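Local coordinates for nitrate transport protein (Xanthomonas axonopodis pv. citri, PDB 3KSX) that probably binds alkanesulfonates in the periplasm and delivers them to an ABC-type importer, and is captured here with the sulfonate buffer MOPS, at residues 31-36 and 49-54; 101-106 and 230-235; 134-139 and 155-160; 171-174 and 178-181; 192-197 and 261-266. All coordinates share one frame; numbering follows the deposited sequence.

Contact 1 of 5, residues 31-36 and 49-54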
# COMPACT_ATOMS: atom_id res chain seq x y z
N LEU A 31 20.69 5.92 -3.67
CA LEU A 31 19.42 5.63 -2.99
C LEU A 31 18.67 4.71 -3.93
O LEU A 31 18.23 5.16 -5.00
CB LEU A 31 18.62 6.92 -2.78
CG LEU A 31 17.14 6.67 -2.36
CD1 LEU A 31 17.04 5.80 -1.08
CD2 LEU A 31 16.44 7.97 -2.19
N ARG A 32 18.55 3.43 -3.57
CA ARG A 32 17.76 2.49 -4.34
C ARG A 32 16.43 2.43 -3.60
O ARG A 32 16.41 1.94 -2.45
CB ARG A 32 18.41 1.08 -4.35
CG ARG A 32 19.67 0.99 -5.26
CD ARG A 32 20.27 -0.45 -5.47
NE ARG A 32 19.26 -1.44 -5.73
CZ ARG A 32 18.77 -1.89 -6.90
NH1 ARG A 32 19.16 -1.44 -8.06
NH2 ARG A 32 17.84 -2.87 -6.88
N ILE A 33 15.40 3.07 -4.19
CA ILE A 33 14.10 3.27 -3.51
C ILE A 33 13.00 2.43 -4.18
O ILE A 33 12.86 2.40 -5.40
CB ILE A 33 13.79 4.76 -3.38
CG1 ILE A 33 12.38 5.03 -2.94
CG2 ILE A 33 14.07 5.51 -4.71
CD1 ILE A 33 12.09 6.51 -2.65
N GLY A 34 12.27 1.65 -3.39
CA GLY A 34 11.21 0.88 -3.96
C GLY A 34 9.87 1.60 -3.98
O GLY A 34 9.55 2.40 -3.10
N TYR A 35 9.09 1.27 -5.01
CA TYR A 35 7.78 1.86 -5.14
C TYR A 35 6.84 0.88 -5.84
O TYR A 35 7.29 -0.14 -6.31
CB TYR A 35 7.90 3.20 -5.90
CG TYR A 35 8.01 3.02 -7.39
CD1 TYR A 35 9.18 2.53 -7.99
CD2 TYR A 35 6.91 3.29 -8.23
CE1 TYR A 35 9.27 2.39 -9.41
CE2 TYR A 35 6.99 3.14 -9.62
CZ TYR A 35 8.15 2.68 -10.19
OH TYR A 35 8.15 2.51 -11.55
N GLN A 36 5.53 1.19 -5.76
CA GLN A 36 4.45 0.44 -6.34
C GLN A 36 3.82 1.40 -7.34
O GLN A 36 3.55 2.53 -7.00
CB GLN A 36 3.38 0.10 -5.26
CG GLN A 36 3.96 -0.83 -4.21
CD GLN A 36 2.94 -1.25 -3.18
OE1 GLN A 36 1.84 -1.69 -3.51
NE2 GLN A 36 3.29 -1.10 -1.95
N ARG A 49 11.33 13.55 -11.81
CA ARG A 49 12.71 13.53 -11.31
C ARG A 49 12.92 14.44 -10.11
O ARG A 49 13.92 15.11 -10.05
CB ARG A 49 13.70 13.84 -12.45
CG ARG A 49 13.35 13.12 -13.76
CD ARG A 49 14.47 13.12 -14.76
NE ARG A 49 15.73 12.54 -14.23
CZ ARG A 49 16.05 11.25 -14.17
NH1 ARG A 49 15.21 10.29 -14.57
NH2 ARG A 49 17.24 10.93 -13.70
N LEU A 50 12.01 14.42 -9.14
CA LEU A 50 12.06 15.33 -7.97
C LEU A 50 13.26 15.08 -7.08
O LEU A 50 13.89 16.02 -6.54
CB LEU A 50 10.78 15.20 -7.12
CG LEU A 50 9.45 15.52 -7.86
CD1 LEU A 50 8.27 15.55 -6.90
CD2 LEU A 50 9.61 16.90 -8.52
N LEU A 51 13.58 13.81 -6.91
CA LEU A 51 14.66 13.42 -6.00
C LEU A 51 15.97 13.77 -6.68
O LEU A 51 16.87 14.27 -6.03
CB LEU A 51 14.60 11.89 -5.71
CG LEU A 51 13.43 11.48 -4.81
CD1 LEU A 51 13.56 10.04 -4.45
CD2 LEU A 51 13.35 12.33 -3.53
N GLU A 52 16.05 13.49 -7.98
CA GLU A 52 17.27 13.75 -8.76
C GLU A 52 17.54 15.21 -8.78
O GLU A 52 18.66 15.63 -8.50
CB GLU A 52 17.17 13.22 -10.18
CG GLU A 52 17.04 11.71 -10.25
CD GLU A 52 15.59 11.19 -10.10
OE1 GLU A 52 14.67 11.94 -9.71
OE2 GLU A 52 15.37 10.01 -10.38
N GLN A 53 16.52 16.01 -8.97
CA GLN A 53 16.69 17.45 -8.86
C GLN A 53 17.17 17.92 -7.48
O GLN A 53 18.02 18.82 -7.40
CB GLN A 53 15.36 18.15 -9.12
CG GLN A 53 14.81 17.93 -10.50
CD GLN A 53 13.65 18.86 -10.72
OE1 GLN A 53 13.76 20.03 -10.37
NE2 GLN A 53 12.53 18.35 -11.20
N ARG A 54 16.67 17.32 -6.41
CA ARG A 54 17.04 17.69 -5.05
C ARG A 54 18.47 17.20 -4.61
O ARG A 54 19.18 17.85 -3.82
CB ARG A 54 15.96 17.17 -4.09
CG ARG A 54 16.22 17.53 -2.60
CD ARG A 54 15.17 18.50 -2.07
NE ARG A 54 15.39 18.95 -0.67
CZ ARG A 54 14.60 18.64 0.38
NH1 ARG A 54 13.55 17.83 0.24
NH2 ARG A 54 14.87 19.13 1.61
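L31 and L51 mark the nearest approach of the two backbones, their CA atoms 9.6 Å apart, so strand 31-36 and the short helix 50-54 meet through side chains alone. L31 and I33, two residues apart, both send CB toward the helix. Across from them R49 ends the preceding helix 40-48 with positive phi in a Schellman motif and stands at the N-cap of the next one, whose first turn is closed by Q53 N on R49 O (3.0 Å) and R54 N on L50 O (3.1 Å). From that turn L51 projects at the strand with CG beside its backbone N (chi1 -72°) and the chain beyond CG extended, which carries CD1 out to the strand. L51 CD1 lies 4.2 Å from L31 CD2 and 4.2 Å from I33 CD1. The contact is part of the helix-on-sheet packing of an alpha/beta domain of the periplasmic binding protein type: strand 30-36 lies inside a five-stranded mixed sheet, between strands 59-65 and 82-86, and helices 40-48 and 50-54 follow it. L51 also touches W62 of the neighbouring strand and T234 of helix 225-244, so the leucine is wedged between sheet and helix. Further along the strand, Q36 NE2 hydrogen-bonds to O1 of the bound MOPS, which places the end of segment 31-36 at the ligand site. R49 NH2 and E52 OE2, 3.9 Å apart, form a long salt bridge of charge alone, the oxygen lying well out of the guanidinium plane with no N-H aimed at it.

Contact 2 of 5, residues 101-106 and 230-235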
# COMPACT_ATOMS: atom_id res chain seq x y z
N LEU A 101 13.05 0.07 9.89
CA LEU A 101 12.53 1.17 10.62
C LEU A 101 11.30 1.74 9.87
O LEU A 101 11.29 1.69 8.65
CB LEU A 101 13.62 2.27 10.70
CG LEU A 101 14.78 2.01 11.64
CD1 LEU A 101 15.79 3.19 11.43
CD2 LEU A 101 14.35 1.89 13.12
N TYR A 102 10.33 2.29 10.61
CA TYR A 102 9.25 3.11 10.03
C TYR A 102 9.79 4.51 10.06
O TYR A 102 10.08 4.98 11.14
CB TYR A 102 8.03 3.05 10.96
CG TYR A 102 7.35 1.71 11.05
CD1 TYR A 102 7.87 0.68 11.87
CD2 TYR A 102 6.17 1.48 10.36
CE1 TYR A 102 7.18 -0.60 12.01
CE2 TYR A 102 5.49 0.26 10.48
CZ TYR A 102 6.00 -0.78 11.25
OH TYR A 102 5.29 -2.00 11.38
N VAL A 103 9.86 5.23 8.93
CA VAL A 103 10.53 6.52 8.91
C VAL A 103 9.51 7.60 8.42
O VAL A 103 9.78 8.81 8.42
CB VAL A 103 11.84 6.47 8.01
CG1 VAL A 103 12.82 5.38 8.56
CG2 VAL A 103 11.43 6.16 6.47
N GLY A 104 8.35 7.16 7.99
CA GLY A 104 7.36 8.09 7.52
C GLY A 104 5.99 7.47 7.42
O GLY A 104 5.87 6.24 7.35
N TRP A 105 4.96 8.32 7.49
CA TRP A 105 3.56 7.82 7.54
C TRP A 105 2.72 8.48 6.47
O TRP A 105 2.86 9.70 6.26
CB TRP A 105 2.94 8.02 8.95
CG TRP A 105 1.42 7.87 9.00
CD1 TRP A 105 0.71 6.77 8.75
CD2 TRP A 105 0.46 8.93 9.19
NE1 TRP A 105 -0.67 7.02 8.87
CE2 TRP A 105 -0.83 8.35 9.10
CE3 TRP A 105 0.58 10.30 9.44
CZ2 TRP A 105 -2.02 9.10 9.26
CZ3 TRP A 105 -0.56 11.05 9.52
CH2 TRP A 105 -1.87 10.45 9.44
N VAL A 106 1.87 7.66 5.81
CA VAL A 106 1.10 8.05 4.65
C VAL A 106 -0.35 7.90 5.13
O VAL A 106 -0.78 6.80 5.49
CB VAL A 106 1.30 7.01 3.48
CG1 VAL A 106 0.43 7.41 2.31
CG2 VAL A 106 2.80 6.93 3.02
N GLN A 230 14.92 14.62 4.39
CA GLN A 230 14.77 15.45 3.20
C GLN A 230 14.12 14.71 2.08
O GLN A 230 13.29 15.30 1.37
CB GLN A 230 16.11 15.98 2.75
CG GLN A 230 16.50 17.18 3.59
CD GLN A 230 17.97 17.22 3.81
OE1 GLN A 230 18.75 16.98 2.88
NE2 GLN A 230 18.38 17.49 5.05
N VAL A 231 14.45 13.42 1.90
CA VAL A 231 13.74 12.55 0.93
C VAL A 231 12.23 12.56 1.19
O VAL A 231 11.44 12.82 0.26
CB VAL A 231 14.31 11.11 0.94
CG1 VAL A 231 13.48 10.19 0.08
CG2 VAL A 231 15.78 11.09 0.38
N MET A 232 11.86 12.30 2.45
CA MET A 232 10.44 12.27 2.86
C MET A 232 9.83 13.61 2.56
O MET A 232 8.72 13.68 2.04
CB MET A 232 10.23 12.07 4.34
CG MET A 232 10.70 10.75 4.96
SD MET A 232 9.82 9.38 4.23
CE MET A 232 10.88 8.82 2.86
N GLY A 233 10.57 14.69 2.87
CA GLY A 233 10.13 16.06 2.48
C GLY A 233 9.73 16.23 1.03
O GLY A 233 8.75 16.87 0.72
N THR A 234 10.53 15.68 0.12
CA THR A 234 10.31 15.82 -1.30
C THR A 234 9.17 14.91 -1.74
O THR A 234 8.36 15.26 -2.61
CB THR A 234 11.65 15.52 -2.09
OG1 THR A 234 12.62 16.47 -1.68
CG2 THR A 234 11.51 15.65 -3.60
N LEU A 235 9.05 13.74 -1.11
CA LEU A 235 7.94 12.88 -1.46
C LEU A 235 6.61 13.47 -0.93
O LEU A 235 5.52 13.21 -1.50
CB LEU A 235 8.19 11.46 -0.94
CG LEU A 235 9.41 10.75 -1.53
CD1 LEU A 235 9.42 9.36 -1.04
CD2 LEU A 235 9.29 10.76 -3.08
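A classic beta bulge in strand 100-106, where V103 and G104 both face F214 of the antiparallel strand 212-217, supplies the strand side of this helix-on-sheet contact. The partner is helix 225-244, which packs on the five-stranded sheet, here with M232. The backbones come closest at G104 and M232, whose CA atoms are 7.0 Å apart. A glycine at that point leaves the thioether close to the main chain: M232 SD lies 4.3 Å from G104 CA. M232 holds CG beside its backbone N (chi1 -63°); the bend at chi2 then lays SD against the strand, and a further bend at chi3 turns CE. One methyl of V103, CG2, approaches M232 SD at 4.2 Å; the contact is apolar and both residues are buried. M232 also touches L82 and F214, so it spans three strands of the sheet, while T234, on the same helix, takes a hydrogen bond from R54 NH1. V103 in turn touches L82 and W311. Main chain also meets the methionine: V103 O is 4.1 Å from M232 CG.

Contact 3 of 5, residues 134-139 and 155-160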
# COMPACT_ATOMS: atom_id res chain seq x y z
N ILE A 134 -11.67 -16.04 -1.99
CA ILE A 134 -11.34 -14.61 -2.07
C ILE A 134 -9.85 -14.42 -2.33
O ILE A 134 -9.01 -14.83 -1.50
CB ILE A 134 -11.75 -13.92 -0.79
CG1 ILE A 134 -13.19 -14.31 -0.36
CG2 ILE A 134 -11.56 -12.42 -0.90
CD1 ILE A 134 -13.64 -13.49 0.86
N ALA A 135 -9.50 -13.81 -3.45
CA ALA A 135 -8.12 -13.49 -3.88
C ALA A 135 -7.65 -12.23 -3.15
O ALA A 135 -8.39 -11.23 -3.05
CB ALA A 135 -8.13 -13.16 -5.39
N PHE A 136 -6.41 -12.24 -2.68
CA PHE A 136 -5.76 -10.97 -2.18
C PHE A 136 -4.29 -11.23 -1.99
O PHE A 136 -3.87 -12.39 -1.87
CB PHE A 136 -6.32 -10.43 -0.82
CG PHE A 136 -6.36 -11.48 0.31
CD1 PHE A 136 -5.36 -11.46 1.33
CD2 PHE A 136 -7.36 -12.45 0.38
CE1 PHE A 136 -5.39 -12.37 2.36
CE2 PHE A 136 -7.40 -13.41 1.45
CZ PHE A 136 -6.37 -13.35 2.41
N GLN A 137 -3.52 -10.16 -1.90
CA GLN A 137 -2.10 -10.33 -1.58
C GLN A 137 -1.94 -10.56 -0.09
O GLN A 137 -2.30 -9.72 0.72
CB GLN A 137 -1.37 -9.07 -2.05
CG GLN A 137 0.07 -8.99 -1.56
CD GLN A 137 1.00 -9.92 -2.31
OE1 GLN A 137 0.99 -9.99 -3.53
NE2 GLN A 137 1.87 -10.59 -1.56
N LYS A 138 -1.37 -11.71 0.27
CA LYS A 138 -1.13 -12.04 1.69
C LYS A 138 -0.25 -10.96 2.33
O LYS A 138 0.79 -10.59 1.76
CB LYS A 138 -0.40 -13.39 1.76
CG LYS A 138 -0.24 -13.82 3.21
CD LYS A 138 0.68 -15.01 3.32
CE LYS A 138 0.12 -15.93 4.37
NZ LYS A 138 0.93 -17.19 4.53
N GLY A 139 -0.62 -10.50 3.53
CA GLY A 139 0.23 -9.58 4.26
C GLY A 139 0.15 -8.17 3.65
O GLY A 139 0.94 -7.32 3.99
N LEU A 155 -17.82 -12.78 10.36
CA LEU A 155 -17.06 -13.79 9.64
C LEU A 155 -15.59 -13.68 9.99
O LEU A 155 -15.12 -12.60 10.25
CB LEU A 155 -17.24 -13.62 8.11
CG LEU A 155 -18.63 -13.97 7.59
CD1 LEU A 155 -18.80 -13.52 6.11
CD2 LEU A 155 -18.88 -15.44 7.72
N SER A 156 -14.86 -14.78 10.03
CA SER A 156 -13.43 -14.59 10.22
C SER A 156 -12.72 -15.06 8.97
O SER A 156 -13.33 -15.59 8.03
CB SER A 156 -12.90 -15.36 11.43
OG SER A 156 -13.06 -16.74 11.17
N MET A 157 -11.39 -14.95 9.02
CA MET A 157 -10.57 -15.43 7.94
C MET A 157 -10.76 -16.94 7.78
O MET A 157 -10.59 -17.48 6.68
CB MET A 157 -9.08 -15.07 8.15
CG MET A 157 -8.86 -13.53 8.18
SD MET A 157 -9.30 -12.72 6.63
CE MET A 157 -8.34 -13.73 5.52
N ARG A 158 -11.14 -17.66 8.83
CA ARG A 158 -11.36 -19.10 8.65
C ARG A 158 -12.71 -19.42 8.03
O ARG A 158 -13.01 -20.59 7.84
CB ARG A 158 -11.10 -19.92 9.92
CG ARG A 158 -11.81 -19.47 11.19
CD ARG A 158 -11.05 -19.86 12.56
NE ARG A 158 -11.32 -18.86 13.61
CZ ARG A 158 -12.52 -18.32 13.86
NH1 ARG A 158 -13.61 -18.73 13.19
NH2 ARG A 158 -12.65 -17.36 14.80
N ASP A 159 -13.55 -18.40 7.78
CA ASP A 159 -14.87 -18.66 7.17
C ASP A 159 -14.84 -18.51 5.65
O ASP A 159 -15.87 -18.68 4.96
CB ASP A 159 -15.92 -17.72 7.75
CG ASP A 159 -16.14 -17.93 9.22
OD1 ASP A 159 -16.23 -19.09 9.65
OD2 ASP A 159 -16.23 -16.93 9.98
N ILE A 160 -13.69 -18.12 5.13
CA ILE A 160 -13.54 -17.82 3.68
C ILE A 160 -12.34 -18.62 3.22
O ILE A 160 -11.55 -19.07 4.06
CB ILE A 160 -13.46 -16.31 3.35
CG1 ILE A 160 -12.25 -15.62 3.97
CG2 ILE A 160 -14.70 -15.54 3.86
CD1 ILE A 160 -10.98 -15.80 3.21
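I134 turns CG1 beside its backbone N (chi1 -47°) and keeps the chain extended to CD1, whereas I160 places its own CG1 between backbone N and carbonyl carbon (chi1 62°), and CB, CG1 and CG2 of I160 all lie round that methyl. I134 CD1 sits 3.8 Å from I160 CB and 3.8 Å from I160 CG2, the two side chains crossing at about a right angle. Two residues along the strand, F136 and M157 extend toward each other from opposite directions: M157 bends at chi2 and chi3 and brings its terminal methyl CE to 3.7 Å from F136 CZ, obliquely to the ring. The strand 133-136 thus packs against the connection that follows helix 141-152 and leads into the parallel strand 161-164, a beta-alpha-beta crossover of the second sheet. L146 of that helix touches both I134 and F136. Within the connection D159 N bonds to S156 O at 2.8 Å, and in an ST turn S156 OG accepts from R158 N at 3.2 Å. The two segments therefore meet by apolar packing of isoleucine, phenylalanine and the methionine methyl, while the backbone pairing of I134 and F136 lies with strand 161-164.

Contact 4 of 5, residues 171-174 and 178-181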
# COMPACT_ATOMS: atom_id res chain seq x y z
N ARG A 171 -5.83 -10.55 -10.91
CA ARG A 171 -6.66 -9.95 -11.95
C ARG A 171 -6.91 -11.01 -12.96
O ARG A 171 -7.97 -11.08 -13.50
CB ARG A 171 -5.89 -8.84 -12.66
CG ARG A 171 -6.54 -8.42 -13.97
CD ARG A 171 -7.60 -7.43 -13.64
NE ARG A 171 -8.53 -7.16 -14.78
CZ ARG A 171 -9.60 -7.91 -15.10
NH1 ARG A 171 -9.86 -9.02 -14.44
NH2 ARG A 171 -10.41 -7.54 -16.09
N ALA A 172 -5.92 -11.88 -13.18
CA ALA A 172 -6.10 -12.90 -14.25
C ALA A 172 -7.03 -13.98 -13.78
O ALA A 172 -7.88 -14.45 -14.60
CB ALA A 172 -4.81 -13.44 -14.73
N ALA A 173 -6.92 -14.40 -12.50
CA ALA A 173 -7.86 -15.38 -11.90
C ALA A 173 -9.30 -14.84 -11.89
O ALA A 173 -10.28 -15.58 -12.12
CB ALA A 173 -7.43 -15.72 -10.49
N PHE A 174 -9.43 -13.56 -11.62
CA PHE A 174 -10.75 -12.86 -11.62
C PHE A 174 -11.32 -12.92 -13.05
O PHE A 174 -12.47 -13.31 -13.20
CB PHE A 174 -10.58 -11.38 -11.18
CG PHE A 174 -11.87 -10.65 -10.84
CD1 PHE A 174 -12.54 -9.93 -11.83
CD2 PHE A 174 -12.38 -10.64 -9.54
CE1 PHE A 174 -13.69 -9.26 -11.51
CE2 PHE A 174 -13.55 -10.00 -9.25
CZ PHE A 174 -14.19 -9.30 -10.26
N GLN A 178 -12.27 -17.69 -11.65
CA GLN A 178 -11.72 -18.58 -10.59
C GLN A 178 -11.89 -18.02 -9.13
O GLN A 178 -11.56 -18.68 -8.17
CB GLN A 178 -10.23 -18.79 -10.84
CG GLN A 178 -9.94 -19.45 -12.23
CD GLN A 178 -8.51 -19.50 -12.56
OE1 GLN A 178 -7.82 -18.46 -12.66
NE2 GLN A 178 -8.02 -20.72 -12.83
N VAL A 179 -12.33 -16.78 -9.00
CA VAL A 179 -12.47 -16.21 -7.66
C VAL A 179 -13.86 -15.58 -7.47
O VAL A 179 -14.50 -15.10 -8.41
CB VAL A 179 -11.37 -15.15 -7.36
CG1 VAL A 179 -10.02 -15.57 -7.89
CG2 VAL A 179 -11.74 -13.92 -8.02
N ASP A 180 -14.33 -15.60 -6.23
CA ASP A 180 -15.66 -15.11 -5.94
C ASP A 180 -15.56 -13.65 -5.59
O ASP A 180 -16.52 -12.89 -5.83
CB ASP A 180 -16.24 -15.96 -4.78
CG ASP A 180 -16.46 -17.43 -5.16
OD1 ASP A 180 -17.20 -17.73 -6.13
OD2 ASP A 180 -16.00 -18.32 -4.45
N ALA A 181 -14.41 -13.23 -5.01
CA ALA A 181 -14.28 -11.79 -4.63
C ALA A 181 -12.79 -11.47 -4.62
O ALA A 181 -12.02 -12.36 -4.60
CB ALA A 181 -14.91 -11.56 -3.26
O HOH W 1 -13.81 -14.60 -10.94
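A173 and Q178 are joined by the direct hydrogen bond of this contact: Q178 N donates to A173 O at 2.9 Å, with an N-H...O angle of 159° and the donor tilted 21° from the carbonyl plane. The bond spans five residues and accompanies the chain's exit from helix 167-175. One residue later a water continues the link, donating to F174 O at 2.9 Å and to V179 O at 2.7 Å, and thereby bridges carbonyls of the departing helix and of the loop that leads to strand 181-185. Apolar packing comes from V179, which points toward the helix and divides its two methyls. V179 CG1 lies beside the backbone N and rests on A173 CB at 3.7 Å; V179 CG2 takes the place between backbone N and carbonyl carbon and meets F174 CD2 at 3.7 Å, oblique to the ring, the two side chains crossing at about a right angle. The CB of F174 points away from the loop, with CG anti to the backbone N (chi1 -168°), yet CD2 of its ring still meets V179, and the side chain also touches P118 and L192. A third kind of contact is van der Waals packing by a polar side chain: at the surface, Q178 OE1 lies 3.2 Å from A173 CA and 3.5 Å from A173 CB. The segments flank the loop joining helix 167-175 to strand 181-185, where D180 and A181 pair with strand 133-136. Two carbonyls near the helix end, where the regular donors run out, thus find partners in a loop amide and a water, while V179 packs its two methyls on A173 and F174.

Contact 5 of 5, residues 192-197 and 261-266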
# COMPACT_ATOMS: atom_id res chain seq x y z
N LEU A 192 -11.77 -1.88 -13.05
CA LEU A 192 -12.73 -2.99 -13.18
C LEU A 192 -14.19 -2.55 -12.94
O LEU A 192 -15.14 -3.09 -13.52
CB LEU A 192 -12.32 -4.12 -12.21
CG LEU A 192 -11.29 -5.12 -12.72
CD1 LEU A 192 -9.93 -4.54 -12.89
CD2 LEU A 192 -11.18 -6.32 -11.77
N THR A 193 -14.42 -1.56 -12.08
CA THR A 193 -15.78 -1.11 -11.83
C THR A 193 -16.19 -0.26 -13.07
O THR A 193 -17.37 -0.28 -13.51
CB THR A 193 -15.91 -0.34 -10.46
OG1 THR A 193 -14.95 0.73 -10.42
CG2 THR A 193 -15.65 -1.29 -9.33
N LEU A 194 -15.22 0.45 -13.69
CA LEU A 194 -15.60 1.31 -14.80
C LEU A 194 -15.84 0.53 -16.08
O LEU A 194 -16.70 0.89 -16.95
CB LEU A 194 -14.59 2.42 -15.04
CG LEU A 194 -14.73 3.66 -14.11
CD1 LEU A 194 -13.60 4.57 -14.42
CD2 LEU A 194 -16.06 4.49 -14.15
N ASP A 195 -15.12 -0.56 -16.24
CA ASP A 195 -15.30 -1.33 -17.51
C ASP A 195 -16.36 -2.42 -17.38
O ASP A 195 -16.60 -3.18 -18.36
CB ASP A 195 -13.95 -1.83 -18.03
CG ASP A 195 -13.41 -3.07 -17.31
OD1 ASP A 195 -14.07 -3.64 -16.42
OD2 ASP A 195 -12.27 -3.47 -17.66
N GLY A 196 -17.02 -2.47 -16.23
CA GLY A 196 -18.10 -3.45 -15.97
C GLY A 196 -17.70 -4.86 -15.54
O GLY A 196 -18.57 -5.72 -15.32
N SER A 197 -16.42 -5.05 -15.29
CA SER A 197 -15.89 -6.35 -14.80
C SER A 197 -16.35 -6.69 -13.35
O SER A 197 -16.52 -7.90 -12.99
CB SER A 197 -14.35 -6.31 -14.82
OG SER A 197 -13.79 -6.35 -16.11
N PRO A 261 -7.72 7.90 -19.21
CA PRO A 261 -7.75 9.07 -18.36
C PRO A 261 -8.95 9.05 -17.40
O PRO A 261 -8.81 9.46 -16.26
CB PRO A 261 -7.90 10.23 -19.35
CG PRO A 261 -7.23 9.76 -20.53
CD PRO A 261 -7.50 8.26 -20.61
N ALA A 262 -10.11 8.59 -17.86
CA ALA A 262 -11.30 8.45 -17.00
C ALA A 262 -11.09 7.58 -15.75
O ALA A 262 -11.66 7.87 -14.73
CB ALA A 262 -12.47 7.93 -17.80
N VAL A 263 -10.28 6.53 -15.88
CA VAL A 263 -9.94 5.61 -14.81
C VAL A 263 -9.02 6.33 -13.86
O VAL A 263 -9.28 6.33 -12.67
CB VAL A 263 -9.25 4.36 -15.38
CG1 VAL A 263 -8.77 3.45 -14.30
CG2 VAL A 263 -10.20 3.59 -16.30
N VAL A 264 -7.97 6.95 -14.38
CA VAL A 264 -7.07 7.75 -13.54
C VAL A 264 -7.81 8.83 -12.74
O VAL A 264 -7.58 9.06 -11.52
CB VAL A 264 -5.95 8.39 -14.40
CG1 VAL A 264 -5.02 9.18 -13.50
CG2 VAL A 264 -5.19 7.34 -15.08
N GLU A 265 -8.68 9.54 -13.43
CA GLU A 265 -9.53 10.48 -12.80
C GLU A 265 -10.32 9.95 -11.58
O GLU A 265 -10.40 10.59 -10.54
CB GLU A 265 -10.55 10.87 -13.87
CG GLU A 265 -10.34 12.23 -14.42
CD GLU A 265 -11.38 13.17 -13.89
OE1 GLU A 265 -11.78 12.96 -12.71
OE2 GLU A 265 -11.83 14.08 -14.64
N ARG A 266 -10.96 8.79 -11.76
CA ARG A 266 -11.71 8.09 -10.70
C ARG A 266 -10.78 7.79 -9.54
O ARG A 266 -11.15 8.03 -8.40
CB ARG A 266 -12.36 6.79 -11.27
CG ARG A 266 -13.64 6.35 -10.52
CD ARG A 266 -14.94 7.10 -11.00
NE ARG A 266 -14.71 8.51 -11.36
CZ ARG A 266 -14.98 9.58 -10.60
NH1 ARG A 266 -15.52 9.47 -9.38
NH2 ARG A 266 -14.70 10.80 -11.08
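L194 carries this contact, reaching from the end of helix 188-194 to the first turns of helix 261-269. Its CB points toward the second helix, and CG stands beside the backbone N (chi1 -81°); with chi2 extended, the branch CD1 is thrust forward to the neighbouring backbone. There the methyl meets V263 CA and A262 O, each at 3.8 Å from L194 CD1, and V263 CG2 and R266 CB, each at 4.0 Å from L194 CD1. A single methyl therefore settles on one turn of helix, against main chain and side chains, an apolar fit with the segments' CA atoms nearest at L194 and V263, 7.1 Å. Where the chain leaves the helix, D195 forms an Asx turn: D195 OD1 accepts from S197 N at 3.0 Å and from S197 OG at 2.7 Å, both from the same face of the carboxylate plane, across G196, the first residue to leave helical phi/psi. The leucine lies near the surface, whereas V263 is buried and also touches A191. P261, V264 and E265 pack on helix 246-257, and L192 on R171 and F174 of helix 167-175, with strand 198-203 following the Asx turn.

From the N terminus, contact 1 closes a short loop, returning helix 50-54 to strand 30-36. Contact 2 opens on strand 100-106 and closes only at helix 225-244, enclosing the second domain's sheet; it touches contact 1 where R54 meets T234, and both reach the same first sheet. Nested inside that long loop, contact 3 and then contact 4 close short ones around helix 141-152 and at the end of helix 167-175; they meet through A135 and A181 of neighbouring strands. Contact 5 starts within the loop of contact 2 but ends beyond it, so the two cross; it ties helix 188-194 to the later helix 261-269 and touches contact 4 through F174 and R171.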